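Local coordinates for EmGH1 (Erythrobacter marinus, PDB 5Z87), which probably hydrolyses beta-glucosidic bonds as a family 3 glycoside hydrolase, with related xylosidase or arabinofuranosidase activity possible, at residues 48-53 and 375-380; 56-61 and 119-124; 656-661 and 773-778. All coordinates share one frame; numbering follows the deposited sequence.

Contact 1: residues 48-53 and 375-380; sequences AALANL and RILAAK
Helix 43-51 and helix 366-382 come side by side at L50, A51 and L377; A51 and L377 have the closest pair of CA atoms across the segments, 7.9 Å apart. No hydrogen bond joins the two segments; within 375-380 the i to i-4 helical bonds run from A379 N to R375 O and from K380 N to I376 O. L377 carries the contact from its side, its CB directed at the other helix, both its methyls meeting L50 and CD1 also reaching A51. CD2 reaches CD2 of L50 at 4.0 Å, and CD1 sits nearly as near that same methyl and 4.3 Å from CB of A51. In L50, CG anti to the backbone N (chi1 175°) carries the side chain toward L377, which it crosses at about a right angle; its CD2 rests against both methyls. Helix 366-382 follows the parallel strands 91-93 to 309-311 of the TIM-barrel-type N-terminal domain of family 3 glycoside hydrolases, and helix 43-51, near the start of the modelled chain, packs on its L377 side. A379 touches F126 and Y309 on strands of that sheet. On the same helix 366-382, L50 touches F381 and A51 touches R370.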
loop_
_atom_site.group_PDB
_atom_site.type_symbol
_atom_site.label_atom_id
_atom_site.label_comp_id
_atom_site.label_asym_id
_atom_site.label_seq_id
_atom_site.Cartn_x
_atom_site.Cartn_y
_atom_site.Cartn_z
ATOM N N ALA A 48 43.282 11.929 6.232
ATOM C CA ALA A 48 43.691 12.990 5.315
ATOM C C ALA A 48 45.189 12.918 5.029
ATOM O O ALA A 48 45.619 12.996 3.873
ATOM C CB ALA A 48 43.314 14.357 5.888
ATOM N N ALA A 49 46.002 12.767 6.077
ATOM C CA ALA A 49 47.448 12.704 5.874
ATOM C C ALA A 49 47.826 11.546 4.956
ATOM O O ALA A 49 48.690 11.688 4.081
ATOM C CB ALA A 49 48.162 12.595 7.221
ATOM N N LEU A 50 47.168 10.397 5.118
ATOM C CA LEU A 50 47.483 9.253 4.274
ATOM C C LEU A 50 47.010 9.478 2.850
ATOM O O LEU A 50 47.718 9.139 1.887
ATOM C CB LEU A 50 46.851 7.988 4.853
ATOM C CG LEU A 50 46.994 6.709 4.024
ATOM C CD1 LEU A 50 48.464 6.399 3.778
ATOM C CD2 LEU A 50 46.282 5.520 4.694
ATOM N N ALA A 51 45.808 10.041 2.695
ATOM C CA ALA A 51 45.245 10.220 1.360
ATOM C C ALA A 51 46.097 11.165 0.513
ATOM O O ALA A 51 46.209 10.976 -0.702
ATOM C CB ALA A 51 43.805 10.732 1.472
ATOM N N ASN A 52 46.706 12.178 1.137
ATOM C CA ASN A 52 47.600 13.077 0.411
ATOM C C ASN A 52 48.800 12.355 -0.185
ATOM O O ASN A 52 49.406 12.869 -1.125
ATOM C CB ASN A 52 48.077 14.202 1.327
ATOM C CG ASN A 52 46.952 15.155 1.701
ATOM O OD1 ASN A 52 46.014 15.351 0.924
ATOM N ND2 ASN A 52 47.027 15.742 2.897
ATOM N N LEU A 53 49.141 11.170 0.310
ATOM C CA LEU A 53 50.287 10.433 -0.204
ATOM C C LEU A 53 49.937 9.461 -1.325
ATOM O O LEU A 53 50.855 8.904 -1.938
ATOM C CB LEU A 53 50.964 9.662 0.932
ATOM C CG LEU A 53 51.229 10.462 2.203
ATOM C CD1 LEU A 53 51.868 9.591 3.255
ATOM C CD2 LEU A 53 52.103 11.659 1.887
ATOM N N ARG A 375 36.887 8.818 3.434
ATOM C CA ARG A 375 35.924 8.295 4.404
ATOM C C ARG A 375 36.288 6.875 4.810
ATOM O O ARG A 375 36.327 6.542 6.004
ATOM C CB ARG A 375 34.504 8.326 3.819
ATOM C CG ARG A 375 33.910 9.705 3.704
ATOM C CD ARG A 375 33.004 9.827 2.499
ATOM N NE ARG A 375 32.275 11.090 2.527
ATOM C CZ ARG A 375 31.304 11.424 1.683
ATOM N NH1 ARG A 375 30.926 10.591 0.723
ATOM N NH2 ARG A 375 30.713 12.603 1.801
ATOM N N ILE A 376 36.565 6.030 3.813
ATOM C CA ILE A 376 36.959 4.642 4.046
ATOM C C ILE A 376 38.191 4.571 4.942
ATOM O O ILE A 376 38.222 3.825 5.930
ATOM C CB ILE A 376 37.215 3.942 2.704
ATOM C CG1 ILE A 376 35.937 3.892 1.874
ATOM C CG2 ILE A 376 37.795 2.543 2.937
ATOM C CD1 ILE A 376 34.864 3.036 2.509
ATOM N N LEU A 377 39.234 5.334 4.593
ATOM C CA LEU A 377 40.474 5.325 5.369
ATOM C C LEU A 377 40.233 5.772 6.804
ATOM O O LEU A 377 40.769 5.177 7.746
ATOM C CB LEU A 377 41.507 6.227 4.696
ATOM C CG LEU A 377 41.967 5.676 3.347
ATOM C CD1 LEU A 377 42.868 6.691 2.654
ATOM C CD2 LEU A 377 42.668 4.343 3.525
ATOM N N ALA A 378 39.407 6.803 6.995
ATOM C CA ALA A 378 39.151 7.286 8.348
ATOM C C ALA A 378 38.456 6.218 9.177
ATOM O O ALA A 378 38.769 6.036 10.363
ATOM C CB ALA A 378 38.323 8.571 8.303
ATOM N N ALA A 379 37.531 5.479 8.556
ATOM C CA ALA A 379 36.865 4.397 9.267
ATOM C C ALA A 379 37.863 3.311 9.641
ATOM O O ALA A 379 37.816 2.772 10.754
ATOM C CB ALA A 379 35.720 3.828 8.417
ATOM N N LYS A 380 38.795 2.998 8.734
ATOM C CA LYS A 380 39.793 1.971 9.034
ATOM C C LYS A 380 40.681 2.389 10.208
ATOM O O LYS A 380 40.944 1.587 11.112
ATOM C CB LYS A 380 40.630 1.670 7.789
ATOM C CG LYS A 380 39.835 1.033 6.678
ATOM C CD LYS A 380 40.676 0.686 5.465
ATOM C CE LYS A 380 39.936 -0.364 4.615
ATOM N NZ LYS A 380 40.640 -0.732 3.348
#

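Contact 2: residues 56-61 and 119-124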
loop_
_atom_site.group_PDB
_atom_site.type_symbol
_atom_site.label_atom_id
_atom_site.label_comp_id
_atom_site.label_asym_id
_atom_site.label_seq_id
_atom_site.Cartn_x
_atom_site.Cartn_y
_atom_site.Cartn_z
ATOM N N LEU A 56 45.802 8.124 -7.620
ATOM C CA LEU A 56 44.429 7.847 -8.032
ATOM C C LEU A 56 44.107 6.358 -7.935
ATOM O O LEU A 56 43.076 5.968 -7.371
ATOM C CB LEU A 56 44.212 8.345 -9.461
ATOM C CG LEU A 56 42.920 7.917 -10.158
ATOM C CD1 LEU A 56 41.730 8.485 -9.419
ATOM C CD2 LEU A 56 42.910 8.376 -11.607
ATOM N N ASP A 57 44.982 5.510 -8.484
ATOM C CA ASP A 57 44.737 4.071 -8.490
ATOM C C ASP A 57 44.728 3.488 -7.082
ATOM O O ASP A 57 43.965 2.551 -6.801
ATOM C CB ASP A 57 45.783 3.364 -9.352
ATOM C CG ASP A 57 45.589 3.625 -10.833
ATOM O OD1 ASP A 57 44.607 4.303 -11.193
ATOM O OD2 ASP A 57 46.414 3.151 -11.642
ATOM N N GLU A 58 45.553 4.029 -6.183
ATOM C CA GLU A 58 45.584 3.516 -4.816
ATOM C C GLU A 58 44.335 3.917 -4.039
ATOM O O GLU A 58 43.796 3.118 -3.268
ATOM C CB GLU A 58 46.843 4.002 -4.104
ATOM C CG GLU A 58 48.140 3.448 -4.722
ATOM C CD GLU A 58 49.370 4.015 -4.038
ATOM O OE1 GLU A 58 49.343 5.213 -3.661
ATOM O OE2 GLU A 58 50.351 3.255 -3.864
ATOM N N MET A 59 43.871 5.155 -4.213
ATOM C CA MET A 59 42.629 5.562 -3.570
ATOM C C MET A 59 41.438 4.803 -4.139
ATOM O O MET A 59 40.557 4.367 -3.389
ATOM C CB MET A 59 42.422 7.061 -3.728
ATOM C CG MET A 59 43.336 7.876 -2.855
ATOM S SD MET A 59 42.969 9.629 -2.972
ATOM C CE MET A 59 43.335 9.915 -4.708
ATOM N N ALA A 60 41.403 4.630 -5.461
ATOM C CA ALA A 60 40.273 3.953 -6.080
ATOM C C ALA A 60 40.143 2.523 -5.586
ATOM O O ALA A 60 39.029 2.011 -5.457
ATOM C CB ALA A 60 40.406 3.986 -7.601
ATOM N N ALA A 61 41.258 1.871 -5.280
ATOM C CA ALA A 61 41.189 0.476 -4.860
ATOM C C ALA A 61 40.471 0.331 -3.520
ATOM O O ALA A 61 39.866 -0.712 -3.247
ATOM C CB ALA A 61 42.602 -0.113 -4.794
ATOM N N SER A 119 49.708 -3.103 -0.451
ATOM C CA SER A 119 49.572 -1.668 -0.249
ATOM C C SER A 119 50.915 -1.028 0.108
ATOM O O SER A 119 51.563 -1.420 1.084
ATOM C CB SER A 119 48.557 -1.380 0.854
ATOM O OG SER A 119 48.526 0.005 1.167
ATOM N N ARG A 120 51.304 -0.012 -0.672
ATOM C CA ARG A 120 52.498 0.782 -0.386
ATOM C C ARG A 120 52.534 1.262 1.058
ATOM O O ARG A 120 53.619 1.468 1.616
ATOM C CB ARG A 120 52.550 1.975 -1.347
ATOM C CG ARG A 120 53.868 2.688 -1.444
ATOM C CD ARG A 120 53.981 3.470 -2.759
ATOM N NE ARG A 120 52.880 4.419 -2.941
ATOM C CZ ARG A 120 53.030 5.736 -3.035
ATOM N NH1 ARG A 120 54.248 6.275 -2.953
ATOM N NH2 ARG A 120 51.964 6.516 -3.199
ATOM N N PHE A 121 51.366 1.405 1.691
ATOM C CA PHE A 121 51.237 1.900 3.058
ATOM C C PHE A 121 50.681 0.855 4.021
ATOM O O PHE A 121 50.365 1.187 5.168
ATOM C CB PHE A 121 50.358 3.150 3.070
ATOM C CG PHE A 121 50.787 4.186 2.078
ATOM C CD1 PHE A 121 51.763 5.123 2.411
ATOM C CD2 PHE A 121 50.252 4.198 0.795
ATOM C CE1 PHE A 121 52.179 6.075 1.484
ATOM C CE2 PHE A 121 50.656 5.148 -0.133
ATOM C CZ PHE A 121 51.619 6.087 0.215
ATOM N N GLY A 122 50.559 -0.393 3.592
ATOM C CA GLY A 122 50.106 -1.445 4.487
ATOM C C GLY A 122 48.657 -1.347 4.921
ATOM O O GLY A 122 48.319 -1.791 6.028
ATOM N N ILE A 123 47.788 -0.783 4.084
ATOM C CA ILE A 123 46.367 -0.660 4.417
ATOM C C ILE A 123 45.739 -2.050 4.437
ATOM O O ILE A 123 45.751 -2.749 3.412
ATOM C CB ILE A 123 45.641 0.269 3.430
ATOM C CG1 ILE A 123 46.386 1.608 3.311
ATOM C CG2 ILE A 123 44.158 0.460 3.848
ATOM C CD1 ILE A 123 45.921 2.508 2.144
ATOM N N PRO A 124 45.212 -2.508 5.567
ATOM C CA PRO A 124 44.482 -3.779 5.583
ATOM C C PRO A 124 43.079 -3.606 5.004
ATOM O O PRO A 124 42.583 -2.497 4.805
ATOM C CB PRO A 124 44.434 -4.154 7.076
ATOM C CG PRO A 124 45.245 -3.074 7.799
ATOM C CD PRO A 124 45.218 -1.877 6.897
HETATM O O HOH W 1 49.896 0.773 -2.687
#
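E58, on the short helix 56-61, meets R120 and F121 in the type I turn S119-G122, which leads from helix 101-116 into strand 126-129 of the TIM-barrel-type domain. Followed outward, R120 starts with CB 3.6 Å from OE2 of E58. CG is anti to the backbone N (chi1 -165°) and lies over one face of the F121 ring, displaced toward its rim. The chain bends about CG-CD (chi3 56°), turning the guanidinium back to E58, with CD 3.8 Å from E58 OE2. NE then donates to the syn lone pair of E58 OE2 at 2.9 Å, while NH2 donates to OE1 at 3.0 Å, nearly straight (170°). This is a side-on, two-nitrogen salt bridge with carboxylate and guanidinium nearly coplanar. NH2 also makes a weak hydrogen bond to L53 O, and E58 OE1 accepts from T55 N, so the ion pair is tied to the link between helices 43-51 and 56-61. F121 presents the edge of its ring to OE1 and its CZ to a guanidinium face. Within the turn, S119 OG accepts from F121 N, an ST turn, and from I123 N. A water also bridges the pair, donating to E58 OE2 and accepting from R120 N at 2.6 Å.

Contact 3: residues 656-661 and 773-778; sequences STPLYP and DSQNLQ
P661 and Q775 meet where their side chains cross at about a right angle. CB of P661 lies 3.3 Å from CG of Q775, and the pyrrolidine CG is 3.6 Å from that same Q775 carbon. The glutamine turns at chi2 (-145°), which brings its amide close to the ring, NE2 3.7 Å from P661 CG. On the same loop S774 brings OG to 3.7 Å from P661 CB, although its hydroxyl is hydrogen-bonded to the carbonyl O of F662, which follows the proline. P658 adds a looser touch, its CG 4.2 Å from Q775 OE1. A water joins the two loops, donating to P658 O at 2.9 Å and accepting a weak bond from Q775 NE2. One shell out, D773 shapes the loop: its OD1 accepts from Q775 N through the anti lone pair, making an Asx turn, and from N776 N on the syn side, 29° out of the carboxylate plane. S774 O is bound by K723 NZ, and backbone bonds link S774 with F662. In the fibronectin type III-like domain, residues 773-777 link strand 764-771 to strand 778-784, which Q778 begins; 656-661 belongs to the family 3 C-terminal domain, where Y660 pairs with I629. With no direct hydrogen bond to residues 656-661, the Q775 amide relies on van der Waals contact with the proline and on a water bridge whose bond to NE2 is weak.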
loop_
_atom_site.group_PDB
_atom_site.type_symbol
_atom_site.label_atom_id
_atom_site.label_comp_id
_atom_site.label_asym_id
_atom_site.label_seq_id
_atom_site.Cartn_x
_atom_site.Cartn_y
_atom_site.Cartn_z
ATOM N N SER A 656 -12.693 -5.791 11.858
ATOM C CA SER A 656 -11.564 -4.998 11.392
ATOM C C SER A 656 -10.632 -4.574 12.516
ATOM O O SER A 656 -9.708 -3.782 12.278
ATOM C CB SER A 656 -12.064 -3.758 10.643
ATOM O OG SER A 656 -12.809 -4.132 9.505
ATOM N N THR A 657 -10.874 -5.044 13.737
ATOM C CA THR A 657 -9.917 -4.849 14.810
ATOM C C THR A 657 -8.680 -5.697 14.544
ATOM O O THR A 657 -8.737 -6.686 13.814
ATOM C CB THR A 657 -10.518 -5.243 16.156
ATOM O OG1 THR A 657 -10.898 -6.630 16.107
ATOM C CG2 THR A 657 -11.726 -4.351 16.494
ATOM N N PRO A 658 -7.544 -5.328 15.111
ATOM C CA PRO A 658 -6.384 -6.208 15.003
ATOM C C PRO A 658 -6.646 -7.494 15.766
ATOM O O PRO A 658 -7.459 -7.541 16.694
ATOM C CB PRO A 658 -5.250 -5.385 15.626
ATOM C CG PRO A 658 -5.942 -4.327 16.442
ATOM C CD PRO A 658 -7.227 -4.053 15.776
ATOM N N LEU A 659 -5.977 -8.562 15.337
ATOM C CA LEU A 659 -6.031 -9.804 16.101
ATOM C C LEU A 659 -5.346 -9.631 17.452
ATOM O O LEU A 659 -5.896 -9.990 18.496
ATOM C CB LEU A 659 -5.401 -10.938 15.289
ATOM C CG LEU A 659 -5.533 -12.328 15.925
ATOM C CD1 LEU A 659 -7.002 -12.739 16.116
ATOM C CD2 LEU A 659 -4.799 -13.378 15.105
ATOM N N TYR A 660 -4.152 -9.044 17.451
ATOM C CA TYR A 660 -3.464 -8.603 18.656
ATOM C C TYR A 660 -2.900 -7.211 18.385
ATOM O O TYR A 660 -2.286 -6.985 17.328
ATOM C CB TYR A 660 -2.328 -9.564 19.065
ATOM C CG TYR A 660 -2.694 -11.037 19.114
ATOM C CD1 TYR A 660 -3.394 -11.575 20.196
ATOM C CD2 TYR A 660 -2.317 -11.894 18.095
ATOM C CE1 TYR A 660 -3.717 -12.928 20.238
ATOM C CE2 TYR A 660 -2.635 -13.252 18.130
ATOM C CZ TYR A 660 -3.329 -13.759 19.205
ATOM O OH TYR A 660 -3.632 -15.098 19.234
ATOM N N PRO A 661 -3.067 -6.265 19.297
ATOM C CA PRO A 661 -2.543 -4.919 19.062
ATOM C C PRO A 661 -1.062 -4.826 19.381
ATOM O O PRO A 661 -0.503 -5.637 20.120
ATOM C CB PRO A 661 -3.363 -4.053 20.019
ATOM C CG PRO A 661 -3.679 -4.978 21.156
ATOM C CD PRO A 661 -3.867 -6.343 20.528
ATOM N N ASP A 773 -0.276 -1.945 26.900
ATOM C CA ASP A 773 -0.227 -2.151 25.453
ATOM C C ASP A 773 -0.931 -0.956 24.809
ATOM O O ASP A 773 -1.489 -0.105 25.501
ATOM C CB ASP A 773 -0.863 -3.482 25.034
ATOM C CG ASP A 773 -2.317 -3.616 25.481
ATOM O OD1 ASP A 773 -3.143 -2.756 25.106
ATOM O OD2 ASP A 773 -2.645 -4.593 26.194
ATOM N N SER A 774 -0.931 -0.917 23.477
ATOM C CA SER A 774 -1.455 0.240 22.765
ATOM C C SER A 774 -2.976 0.354 22.786
ATOM O O SER A 774 -3.496 1.351 22.283
ATOM C CB SER A 774 -0.977 0.222 21.318
ATOM O OG SER A 774 -1.493 -0.898 20.625
ATOM N N GLN A 775 -3.705 -0.623 23.323
ATOM C CA GLN A 775 -5.155 -0.500 23.396
ATOM C C GLN A 775 -5.683 -0.271 24.798
ATOM O O GLN A 775 -6.752 0.307 24.945
ATOM C CB GLN A 775 -5.839 -1.741 22.803
ATOM C CG GLN A 775 -5.535 -1.867 21.327
ATOM C CD GLN A 775 -6.664 -2.429 20.478
ATOM O OE1 GLN A 775 -7.143 -1.759 19.566
ATOM N NE2 GLN A 775 -7.069 -3.670 20.752
ATOM N N ASN A 776 -4.952 -0.678 25.831
ATOM C CA ASN A 776 -5.449 -0.579 27.197
ATOM C C ASN A 776 -4.729 0.567 27.887
ATOM O O ASN A 776 -3.751 0.393 28.613
ATOM C CB ASN A 776 -5.279 -1.910 27.912
ATOM C CG ASN A 776 -6.130 -2.995 27.279
ATOM O OD1 ASN A 776 -5.666 -3.752 26.428
ATOM N ND2 ASN A 776 -7.402 -3.023 27.641
ATOM N N LEU A 777 -5.255 1.759 27.665
ATOM C CA LEU A 777 -4.572 2.996 28.003
ATOM C C LEU A 777 -5.471 3.889 28.833
ATOM O O LEU A 777 -6.685 3.941 28.609
ATOM C CB LEU A 777 -4.169 3.755 26.749
ATOM C CG LEU A 777 -3.278 3.064 25.732
ATOM C CD1 LEU A 777 -3.247 3.910 24.462
ATOM C CD2 LEU A 777 -1.876 2.898 26.327
ATOM N N GLN A 778 -4.869 4.598 29.781
ATOM C CA GLN A 778 -5.506 5.753 30.390
ATOM C C GLN A 778 -4.698 6.985 30.011
ATOM O O GLN A 778 -3.576 6.880 29.514
ATOM C CB GLN A 778 -5.616 5.605 31.910
ATOM C CG GLN A 778 -6.443 4.412 32.353
ATOM C CD GLN A 778 -6.599 4.342 33.869
ATOM O OE1 GLN A 778 -5.745 3.795 34.565
ATOM N NE2 GLN A 778 -7.678 4.907 34.383
HETATM O O HOH W 2 -8.046 -6.198 19.198
#

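In the fold
Contacts 1 and 2 are neighbours, their centres about 10 Å apart, and both involve helices from the start of the chain, packed in the region of the TIM-barrel-type domain. L50 of contact 1 packs on F121 of contact 2, and K380 NZ probably hydrogen-bonds P124 O, so the two share one region. Their chemistry differs: contact 1 is buried and wholly aliphatic, while contact 2 is partly buried, with an ion pair and a water beside exposed R120. Contact 3 stands apart on the opposite side of the chain's centre, about 52 Å from contact 1 centre to centre. Also partly buried, it joins two domains by proline packing and a water bridge, without charge pairing.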